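Side-chain contacts in oxidase/hydroxylase (Streptomyces hygroscopicus subsp. hygroscopicus, PDB 4XCB), which probably acts as a metal- and 2-oxoglutarate-dependent dioxygenase of the PhyH family, and binds nickel, 2-oxoglutarate and a hygromycin B variant: residues L7-E10 with Q11-I14; P63-A66 with R67-L70; R73-A76 with P77-V81; V193-R196 with S197-L201. One frame throughout, in Å; residues are numbered along the deposited sequence.

Interaction 1: L7-E10 with Q11-I14; sequences LTRE and QLYI
Thr-8 and Gln-11 form a capping box at the start of helix 9-18, with Thr-8 as the N-cap. Each side chain serves the other's backbone. Thr-8 OG1 accepts from Gln-11 N at 3.1 Å. In return, Thr-8 N donates to Gln-11 OE1 at 2.9 Å, nearly straight and in the carbonyl plane, on a lone pair. The hydroxyl reaches its donor because OG1 stands between the backbone N and the carbonyl carbon of Thr-8 (chi1 64°). Gln-11 CG lies beside its own backbone N (chi1 -77°), and the chain then runs extended back toward the first turn. The bond to OE1 holds the side-chain amide of Gln-11 against the N-terminal end of the helix.

Leu-7, just before the cap, crosses the Gln-11 side chain at about a right angle and sets CD2 near OE1. Its other methyl, CD1, meets Leu-12 CD2 at 3.9 Å. Leu-7 also packs on Pro-77 and Val-81 of helix 72-82, and Phe-167 of a second subunit packs on Arg-9 and Leu-12. Glu-10 and Ile-14 run side by side, CG to CD1 at 4.0 Å. Arg-9 bends at chi2 and chi3, which brings one guanidinium face over Leu-12, with NH2 3.3 Å from CD1.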
loop_
_atom_site.group_PDB
_atom_site.type_symbol
_atom_site.label_atom_id
_atom_site.label_comp_id
_atom_site.label_asym_id
_atom_site.label_seq_id
_atom_site.Cartn_x
_atom_site.Cartn_y
_atom_site.Cartn_z
ATOM N N LEU A 7 -23.888 -2.786 6.045
ATOM C CA LEU A 7 -23.094 -4.008 6.149
ATOM C C LEU A 7 -22.558 -4.176 7.557
ATOM O O LEU A 7 -22.060 -3.225 8.159
ATOM C CB LEU A 7 -21.926 -3.981 5.146
ATOM C CG LEU A 7 -22.298 -3.980 3.660
ATOM C CD1 LEU A 7 -21.035 -4.010 2.806
ATOM C CD2 LEU A 7 -23.225 -5.141 3.325
ATOM N N THR A 8 -22.638 -5.399 8.070
ATOM C CA THR A 8 -22.095 -5.701 9.384
ATOM C C THR A 8 -20.577 -5.769 9.331
ATOM O O THR A 8 -19.995 -5.767 8.247
ATOM C CB THR A 8 -22.628 -7.034 9.916
ATOM O OG1 THR A 8 -22.174 -8.099 9.070
ATOM C CG2 THR A 8 -24.149 -7.017 9.951
ATOM N N ARG A 9 -19.951 -5.841 10.506
ATOM C CA ARG A 9 -18.504 -6.014 10.619
ATOM C C ARG A 9 -18.063 -7.252 9.845
ATOM O O ARG A 9 -17.070 -7.227 9.105
ATOM C CB ARG A 9 -18.080 -6.134 12.092
ATOM C CG ARG A 9 -18.056 -4.828 12.869
ATOM C CD ARG A 9 -17.019 -3.873 12.304
ATOM N NE ARG A 9 -17.627 -2.802 11.519
ATOM C CZ ARG A 9 -16.940 -1.864 10.874
ATOM N NH1 ARG A 9 -15.615 -1.869 10.911
ATOM N NH2 ARG A 9 -17.578 -0.922 10.189
ATOM N N GLU A 10 -18.823 -8.330 10.000
ATOM C CA GLU A 10 -18.491 -9.574 9.341
ATOM C C GLU A 10 -18.653 -9.470 7.824
ATOM O O GLU A 10 -17.824 -9.986 7.078
ATOM C CB GLU A 10 -19.358 -10.706 9.883
ATOM C CG GLU A 10 -18.966 -12.057 9.361
ATOM C CD GLU A 10 -19.777 -13.168 9.987
ATOM O OE1 GLU A 10 -19.718 -13.322 11.228
ATOM O OE2 GLU A 10 -20.477 -13.875 9.235
ATOM N N GLN A 11 -19.713 -8.805 7.368
ATOM C CA GLN A 11 -19.936 -8.622 5.935
ATOM C C GLN A 11 -18.813 -7.792 5.308
ATOM O O GLN A 11 -18.324 -8.137 4.230
ATOM C CB GLN A 11 -21.293 -7.960 5.679
ATOM C CG GLN A 11 -22.462 -8.919 5.818
ATOM C CD GLN A 11 -23.818 -8.231 5.646
ATOM O OE1 GLN A 11 -24.091 -7.209 6.278
ATOM N NE2 GLN A 11 -24.668 -8.794 4.785
ATOM N N LEU A 12 -18.406 -6.713 5.971
ATOM C CA LEU A 12 -17.246 -5.942 5.508
ATOM C C LEU A 12 -15.980 -6.794 5.482
ATOM O O LEU A 12 -15.178 -6.696 4.544
ATOM C CB LEU A 12 -17.022 -4.708 6.384
ATOM C CG LEU A 12 -18.094 -3.630 6.267
ATOM C CD1 LEU A 12 -17.984 -2.633 7.400
ATOM C CD2 LEU A 12 -17.944 -2.929 4.926
ATOM N N TYR A 13 -15.801 -7.624 6.511
ATOM C CA TYR A 13 -14.606 -8.463 6.579
ATOM C C TYR A 13 -14.558 -9.384 5.380
ATOM O O TYR A 13 -13.520 -9.516 4.724
ATOM C CB TYR A 13 -14.569 -9.299 7.861
ATOM C CG TYR A 13 -13.332 -10.173 7.958
ATOM C CD1 TYR A 13 -12.192 -9.722 8.622
ATOM C CD2 TYR A 13 -13.297 -11.438 7.388
ATOM C CE1 TYR A 13 -11.061 -10.528 8.722
ATOM C CE2 TYR A 13 -12.178 -12.232 7.471
ATOM C CZ TYR A 13 -11.064 -11.771 8.135
ATOM O OH TYR A 13 -9.963 -12.592 8.205
ATOM N N ILE A 14 -15.687 -10.026 5.108
ATOM C CA ILE A 14 -15.809 -10.942 3.988
ATOM C C ILE A 14 -15.640 -10.229 2.645
ATOM O O ILE A 14 -14.944 -10.729 1.770
ATOM C CB ILE A 14 -17.159 -11.680 4.060
ATOM C CG1 ILE A 14 -17.151 -12.570 5.305
ATOM C CG2 ILE A 14 -17.410 -12.501 2.807
ATOM C CD1 ILE A 14 -18.474 -13.227 5.602
#

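Interaction 2: P63-A66 with R67-L70; sequences PVFA and RLAL
Pro-63, Val-64 and Phe-65 pass their carbonyls to the amides of Arg-67, Leu-68 and Ala-69, three successive i to i+4 bonds of about 3.0 Å from acceptor O to donor N. The Arg-67 donor stands above the Pro-63 carbonyl plane, not on a lone pair.

The Arg-67 side chain folds back along the turn it came from. CG leaves beside the backbone N, and the chain bends at chi3 (-72°), which turns the guanidinium over the same Pro-63 carbonyl. Pro-63 O lies over the centre of one guanidinium face, 3.5 Å from CZ. The carbonyl oxygen thus accepts from the Arg-67 amide and also faces the cationic group, probably a favourable electrostatic contact. At the ends of the group, NH1 is 3.6 Å from Pro-63 CB and NH2 is 3.9 Å from Val-64 CG2.

This is the short helix 63-69, which lies between helix 29-40 and strand 220-229 of the larger antiparallel sheet. Its buried side is carried by Phe-65 and Leu-68, whose side chains run together in the same direction. Leu-68 CD2 meets the edge of the Phe-65 ring, in its plane, at 3.8 Å from CD1. Phe-65 and Leu-68 both touch Thr-223 on the strand, while Leu-39 touches Phe-65 and Phe-35 touches Leu-68 from helix 29-40.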
loop_
_atom_site.group_PDB
_atom_site.type_symbol
_atom_site.label_atom_id
_atom_site.label_comp_id
_atom_site.label_asym_id
_atom_site.label_seq_id
_atom_site.Cartn_x
_atom_site.Cartn_y
_atom_site.Cartn_z
ATOM N N PRO A 63 -38.770 2.103 -16.319
ATOM C CA PRO A 63 -38.778 2.763 -15.010
ATOM C C PRO A 63 -38.630 1.797 -13.850
ATOM O O PRO A 63 -38.182 2.215 -12.781
ATOM C CB PRO A 63 -40.153 3.434 -14.967
ATOM C CG PRO A 63 -40.469 3.687 -16.380
ATOM C CD PRO A 63 -39.944 2.489 -17.121
ATOM N N VAL A 64 -39.037 0.540 -14.036
ATOM C CA VAL A 64 -38.858 -0.467 -13.004
ATOM C C VAL A 64 -37.387 -0.653 -12.686
ATOM O O VAL A 64 -36.996 -0.696 -11.518
ATOM C CB VAL A 64 -39.460 -1.822 -13.424
ATOM C CG1 VAL A 64 -38.939 -2.950 -12.541
ATOM C CG2 VAL A 64 -40.972 -1.742 -13.379
ATOM N N PHE A 65 -36.569 -0.753 -13.725
ATOM C CA PHE A 65 -35.157 -0.966 -13.497
ATOM C C PHE A 65 -34.424 0.333 -13.195
ATOM O O PHE A 65 -33.387 0.306 -12.530
ATOM C CB PHE A 65 -34.551 -1.714 -14.674
ATOM C CG PHE A 65 -34.990 -3.145 -14.725
ATOM C CD1 PHE A 65 -34.688 -3.999 -13.670
ATOM C CD2 PHE A 65 -35.728 -3.639 -15.789
ATOM C CE1 PHE A 65 -35.105 -5.312 -13.686
ATOM C CE2 PHE A 65 -36.142 -4.967 -15.809
ATOM C CZ PHE A 65 -35.837 -5.794 -14.756
ATOM N N ALA A 66 -34.979 1.461 -13.629
ATOM C CA ALA A 66 -34.482 2.750 -13.156
ATOM C C ALA A 66 -34.605 2.841 -11.637
ATOM O O ALA A 66 -33.697 3.321 -10.960
ATOM C CB ALA A 66 -35.234 3.906 -13.819
ATOM N N ARG A 67 -35.728 2.365 -11.102
ATOM C CA ARG A 67 -35.957 2.410 -9.663
ATOM C C ARG A 67 -35.102 1.381 -8.940
ATOM O O ARG A 67 -34.585 1.652 -7.850
ATOM C CB ARG A 67 -37.438 2.199 -9.341
ATOM C CG ARG A 67 -38.297 3.404 -9.754
ATOM C CD ARG A 67 -39.701 3.325 -9.193
ATOM N NE ARG A 67 -40.481 2.301 -9.868
ATOM C CZ ARG A 67 -41.166 2.517 -10.988
ATOM N NH1 ARG A 67 -41.169 3.722 -11.545
ATOM N NH2 ARG A 67 -41.846 1.529 -11.545
ATOM N N LEU A 68 -34.944 0.214 -9.550
ATOM C CA LEU A 68 -34.099 -0.827 -8.965
ATOM C C LEU A 68 -32.671 -0.304 -8.804
ATOM O O LEU A 68 -32.050 -0.513 -7.763
ATOM C CB LEU A 68 -34.121 -2.102 -9.815
ATOM C CG LEU A 68 -33.257 -3.243 -9.303
ATOM C CD1 LEU A 68 -33.591 -3.506 -7.846
ATOM C CD2 LEU A 68 -33.490 -4.489 -10.131
ATOM N N ALA A 69 -32.163 0.378 -9.826
ATOM C CA ALA A 69 -30.805 0.936 -9.783
ATOM C C ALA A 69 -30.576 1.904 -8.623
ATOM O O ALA A 69 -29.448 2.059 -8.152
ATOM C CB ALA A 69 -30.484 1.630 -11.103
ATOM N N LEU A 70 -31.639 2.559 -8.163
ATOM C CA LEU A 70 -31.527 3.507 -7.060
ATOM C C LEU A 70 -32.095 2.953 -5.748
ATOM O O LEU A 70 -32.202 3.686 -4.773
ATOM C CB LEU A 70 -32.228 4.823 -7.408
ATOM C CG LEU A 70 -31.772 5.505 -8.697
ATOM C CD1 LEU A 70 -32.449 6.857 -8.835
ATOM C CD2 LEU A 70 -30.263 5.670 -8.734
#

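Interaction 3: R73-A76 with P77-V81; sequences RLLA and PVRDV
Leu-74 O receives Val-78 N at 3.2 Å, and Leu-75 O receives Arg-79 N at 2.9 Å. The next backbone bond, Asp-80 N to Ala-76 O, is weak. A water lies within hydrogen-bonding distance of both Ala-76 O (2.8 Å) and Asp-80 OD1 (3.1 Å) and can link the carbonyl to the carboxylate.

Van der Waals contact centres on Pro-77. Its CG lies against two carbonyl oxygens, 3.3 Å from both Arg-73 O and Leu-74 O, and its CD is tight against Ala-76 CB at 3.4 Å. With no N-H to give to the turn before, the proline kinks helix 72-82. This helix packs on the larger sheet of the double-stranded beta helix: Leu-74 and Val-78 touch strands 139-144, 200-204 and 220-229.

The charged side chains find their main partners beyond this stretch. Arg-79 runs extended from CG to NE, with CG 3.1 Å from Leu-75 O and NH2 near Leu-75 CD1. NH2 makes a salt bridge to Glu-241 of a third subunit, and Asp-80 OD1 makes one to Arg-117 of that subunit. A leucine in place of Arg-79 would probably leave that glutamate without its charged mate at the interface. Arg-73 NH2 pairs with Glu-31 and Asp-71 of its own chain.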
loop_
_atom_site.group_PDB
_atom_site.type_symbol
_atom_site.label_atom_id
_atom_site.label_comp_id
_atom_site.label_asym_id
_atom_site.label_seq_id
_atom_site.Cartn_x
_atom_site.Cartn_y
_atom_site.Cartn_z
ATOM N N ARG A 73 -31.589 -0.868 -1.098
ATOM C CA ARG A 73 -31.120 -2.212 -0.774
ATOM C C ARG A 73 -29.865 -2.511 -1.579
ATOM O O ARG A 73 -29.076 -3.371 -1.200
ATOM C CB ARG A 73 -32.207 -3.254 -1.042
ATOM C CG ARG A 73 -33.245 -3.328 0.063
ATOM C CD ARG A 73 -34.414 -4.216 -0.322
ATOM N NE ARG A 73 -35.189 -3.670 -1.435
ATOM C CZ ARG A 73 -36.249 -4.271 -1.961
ATOM N NH1 ARG A 73 -36.653 -5.436 -1.479
ATOM N NH2 ARG A 73 -36.917 -3.703 -2.964
ATOM N N LEU A 74 -29.701 -1.818 -2.704
ATOM C CA LEU A 74 -28.454 -1.887 -3.460
ATOM C C LEU A 74 -27.505 -0.774 -3.064
ATOM O O LEU A 74 -26.313 -1.003 -2.881
ATOM C CB LEU A 74 -28.720 -1.796 -4.961
ATOM C CG LEU A 74 -29.629 -2.854 -5.588
ATOM C CD1 LEU A 74 -29.525 -2.798 -7.104
ATOM C CD2 LEU A 74 -29.252 -4.237 -5.086
ATOM N N LEU A 75 -28.027 0.447 -2.961
ATOM C CA LEU A 75 -27.160 1.587 -2.736
ATOM C C LEU A 75 -26.490 1.566 -1.376
ATOM O O LEU A 75 -25.333 1.953 -1.257
ATOM C CB LEU A 75 -27.927 2.900 -2.899
ATOM C CG LEU A 75 -28.452 3.227 -4.294
ATOM C CD1 LEU A 75 -28.890 4.672 -4.300
ATOM C CD2 LEU A 75 -27.386 2.981 -5.350
ATOM N N ALA A 76 -27.190 1.107 -0.347
ATOM C CA ALA A 76 -26.592 1.177 0.981
ATOM C C ALA A 76 -25.341 0.272 1.081
ATOM O O ALA A 76 -24.294 0.742 1.513
ATOM C CB ALA A 76 -27.623 0.837 2.056
ATOM N N PRO A 77 -25.416 -1.001 0.641
ATOM C CA PRO A 77 -24.148 -1.749 0.683
ATOM C C PRO A 77 -23.074 -1.249 -0.294
ATOM O O PRO A 77 -21.893 -1.292 0.048
ATOM C CB PRO A 77 -24.568 -3.184 0.340
ATOM C CG PRO A 77 -25.881 -3.066 -0.326
ATOM C CD PRO A 77 -26.554 -1.875 0.294
ATOM N N VAL A 78 -23.465 -0.781 -1.480
ATOM C CA VAL A 78 -22.498 -0.176 -2.416
ATOM C C VAL A 78 -21.737 0.991 -1.784
ATOM O O VAL A 78 -20.504 1.073 -1.883
ATOM C CB VAL A 78 -23.207 0.302 -3.713
ATOM C CG1 VAL A 78 -22.304 1.232 -4.545
ATOM C CG2 VAL A 78 -23.636 -0.909 -4.551
ATOM N N ARG A 79 -22.466 1.882 -1.116
ATOM C CA ARG A 79 -21.839 3.020 -0.455
ATOM C C ARG A 79 -20.764 2.602 0.544
ATOM O O ARG A 79 -19.754 3.303 0.713
ATOM C CB ARG A 79 -22.881 3.871 0.259
ATOM C CG ARG A 79 -23.812 4.583 -0.657
ATOM C CD ARG A 79 -24.644 5.556 0.133
ATOM N NE ARG A 79 -25.689 6.098 -0.718
ATOM C CZ ARG A 79 -25.481 6.993 -1.675
ATOM N NH1 ARG A 79 -24.255 7.462 -1.903
ATOM N NH2 ARG A 79 -26.506 7.417 -2.403
ATOM N N ASP A 80 -20.978 1.459 1.194
ATOM C CA ASP A 80 -20.073 0.974 2.237
ATOM C C ASP A 80 -18.815 0.347 1.653
ATOM O O ASP A 80 -17.871 0.102 2.385
ATOM C CB ASP A 80 -20.778 -0.044 3.151
ATOM C CG ASP A 80 -21.733 0.615 4.141
ATOM O OD1 ASP A 80 -21.774 1.868 4.224
ATOM O OD2 ASP A 80 -22.437 -0.126 4.860
ATOM N N VAL A 81 -18.782 0.096 0.343
ATOM C CA VAL A 81 -17.560 -0.445 -0.252
ATOM C C VAL A 81 -16.904 0.536 -1.231
ATOM O O VAL A 81 -15.733 0.395 -1.556
ATOM C CB VAL A 81 -17.812 -1.809 -0.951
ATOM C CG1 VAL A 81 -18.266 -2.856 0.078
ATOM C CG2 VAL A 81 -18.815 -1.687 -2.102
HETATM O O HOH W 1 -24.598 2.859 3.386
#

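Interaction 4: V193-R196 with S197-L201; sequences VFVR and SGDVL
Asp-199 grips Arg-196 twice across a type II beta turn that runs from Arg-196 to Asp-199. Its backbone N donates to Arg-196 O at 3.0 Å, which closes the turn. Its carboxylate reaches back to the other side of the same residue, where OD2 accepts from Arg-196 N at 2.7 Å. That bond is nearly straight, at 170°, and it meets OD2 from above the carboxylate plane. CG of Asp-199 lies beside its own backbone N (chi1 -67°), which directs the group back over the turn.

The second oxygen, OD1, accepts from Gly-25 N, so both oxygens of this buried carboxylate have a backbone donor. An alanine in place of Asp-199 would probably leave the amides of Arg-196 and Gly-25 without their acceptor and let the turn shift. The guanidinium of Arg-196 points elsewhere: NH1 makes a salt bridge with Asp-147 OD1, and OD2 of the same aspartate accepts from Ser-197 N. Gly-198 takes a positive phi (101°), where a side chain would jam against the preceding carbonyl oxygen.

Beyond the turn the two arms come near each other again at Val-193 CG1 and Leu-201 CD1, 4.3 Å apart. Both side chains pack on Phe-20 and Val-22 of strand 20-23 and on Phe-156. The turn thus carries the chain from strand 190-193 of the smaller sheet to strand 200-204 of the larger one, with Val-32 and Arg-36 of helix 29-40 touching Ser-197.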
loop_
_atom_site.group_PDB
_atom_site.type_symbol
_atom_site.label_atom_id
_atom_site.label_comp_id
_atom_site.label_asym_id
_atom_site.label_seq_id
_atom_site.Cartn_x
_atom_site.Cartn_y
_atom_site.Cartn_z
ATOM N N VAL A 193 -19.724 -20.144 -6.569
ATOM C CA VAL A 193 -20.668 -19.471 -5.684
ATOM C C VAL A 193 -22.082 -19.787 -6.125
ATOM O O VAL A 193 -22.427 -19.590 -7.290
ATOM C CB VAL A 193 -20.485 -17.940 -5.696
ATOM C CG1 VAL A 193 -21.540 -17.274 -4.819
ATOM C CG2 VAL A 193 -19.091 -17.561 -5.242
ATOM N N PHE A 194 -22.904 -20.275 -5.199
ATOM C CA PHE A 194 -24.272 -20.636 -5.537
ATOM C C PHE A 194 -25.233 -19.610 -4.973
ATOM O O PHE A 194 -24.999 -19.051 -3.906
ATOM C CB PHE A 194 -24.573 -22.043 -5.023
ATOM C CG PHE A 194 -23.575 -23.052 -5.488
ATOM C CD1 PHE A 194 -23.314 -23.196 -6.840
ATOM C CD2 PHE A 194 -22.856 -23.805 -4.584
ATOM C CE1 PHE A 194 -22.380 -24.102 -7.293
ATOM C CE2 PHE A 194 -21.912 -24.724 -5.027
ATOM C CZ PHE A 194 -21.672 -24.870 -6.382
ATOM N N VAL A 195 -26.292 -19.315 -5.719
ATOM C CA VAL A 195 -27.217 -18.266 -5.307
ATOM C C VAL A 195 -28.662 -18.669 -5.531
ATOM O O VAL A 195 -28.949 -19.575 -6.313
ATOM C CB VAL A 195 -26.955 -16.928 -6.071
ATOM C CG1 VAL A 195 -25.635 -16.304 -5.637
ATOM C CG2 VAL A 195 -26.980 -17.152 -7.572
ATOM N N ARG A 196 -29.566 -17.973 -4.848
ATOM C CA ARG A 196 -31.001 -18.144 -5.049
ATOM C C ARG A 196 -31.576 -16.898 -5.687
ATOM O O ARG A 196 -30.986 -15.818 -5.579
ATOM C CB ARG A 196 -31.706 -18.436 -3.724
ATOM C CG ARG A 196 -31.322 -19.776 -3.135
ATOM C CD ARG A 196 -31.926 -20.931 -3.920
ATOM N NE ARG A 196 -31.843 -22.165 -3.142
ATOM C CZ ARG A 196 -32.400 -23.324 -3.485
ATOM N NH1 ARG A 196 -33.099 -23.432 -4.608
ATOM N NH2 ARG A 196 -32.255 -24.382 -2.692
ATOM N N SER A 197 -32.696 -17.060 -6.383
ATOM C CA SER A 197 -33.417 -15.945 -6.975
ATOM C C SER A 197 -33.735 -14.920 -5.884
ATOM O O SER A 197 -34.279 -15.273 -4.837
ATOM C CB SER A 197 -34.692 -16.460 -7.668
ATOM O OG SER A 197 -35.422 -15.400 -8.245
ATOM N N GLY A 198 -33.358 -13.661 -6.111
ATOM C CA GLY A 198 -33.581 -12.620 -5.121
ATOM C C GLY A 198 -32.356 -12.258 -4.299
ATOM O O GLY A 198 -32.357 -11.261 -3.560
ATOM N N ASP A 199 -31.311 -13.071 -4.411
ATOM C CA ASP A 199 -30.027 -12.760 -3.791
ATOM C C ASP A 199 -29.305 -11.656 -4.552
ATOM O O ASP A 199 -29.478 -11.510 -5.763
ATOM C CB ASP A 199 -29.105 -13.982 -3.759
ATOM C CG ASP A 199 -29.595 -15.094 -2.852
ATOM O OD1 ASP A 199 -30.538 -14.884 -2.054
ATOM O OD2 ASP A 199 -28.988 -16.192 -2.924
ATOM N N VAL A 200 -28.463 -10.918 -3.840
ATOM C CA VAL A 200 -27.584 -9.918 -4.446
ATOM C C VAL A 200 -26.130 -10.360 -4.254
ATOM O O VAL A 200 -25.732 -10.687 -3.142
ATOM C CB VAL A 200 -27.788 -8.543 -3.810
ATOM C CG1 VAL A 200 -26.749 -7.556 -4.318
ATOM C CG2 VAL A 200 -29.202 -8.019 -4.112
ATOM N N LEU A 201 -25.350 -10.370 -5.332
ATOM C CA LEU A 201 -23.905 -10.530 -5.208
ATOM C C LEU A 201 -23.275 -9.145 -5.431
ATOM O O LEU A 201 -23.361 -8.571 -6.521
ATOM C CB LEU A 201 -23.375 -11.588 -6.197
ATOM C CG LEU A 201 -21.978 -12.202 -5.999
ATOM C CD1 LEU A 201 -21.848 -13.467 -6.832
ATOM C CD2 LEU A 201 -20.860 -11.206 -6.384
#

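Interactions 1, 2 and 3 are helical, and interaction 3 touches each of the other contacts. Leu-7 of interaction 1 packs CD2 on Pro-77 CB at 3.8 Å, and Leu-7 N makes a weak, probable hydrogen bond to Asp-80 OD2 at 3.3 Å. Leu-68 O of interaction 2 lies 3.5 Å from Leu-74 CD1 of interaction 3. Leu-74 CD2 in turn meets Val-200 CG2 of interaction 4 at 3.9 Å. Interactions 1 and 2 stay apart, their centres 26 Å from each other. Interaction 4 lies nearest the active site: the Leu-201 side chain is about 6 Å from bound 2-oxoglutarate and about 9 Å from nickel. The Leu-74 side chain is about 14 Å from 2-oxoglutarate.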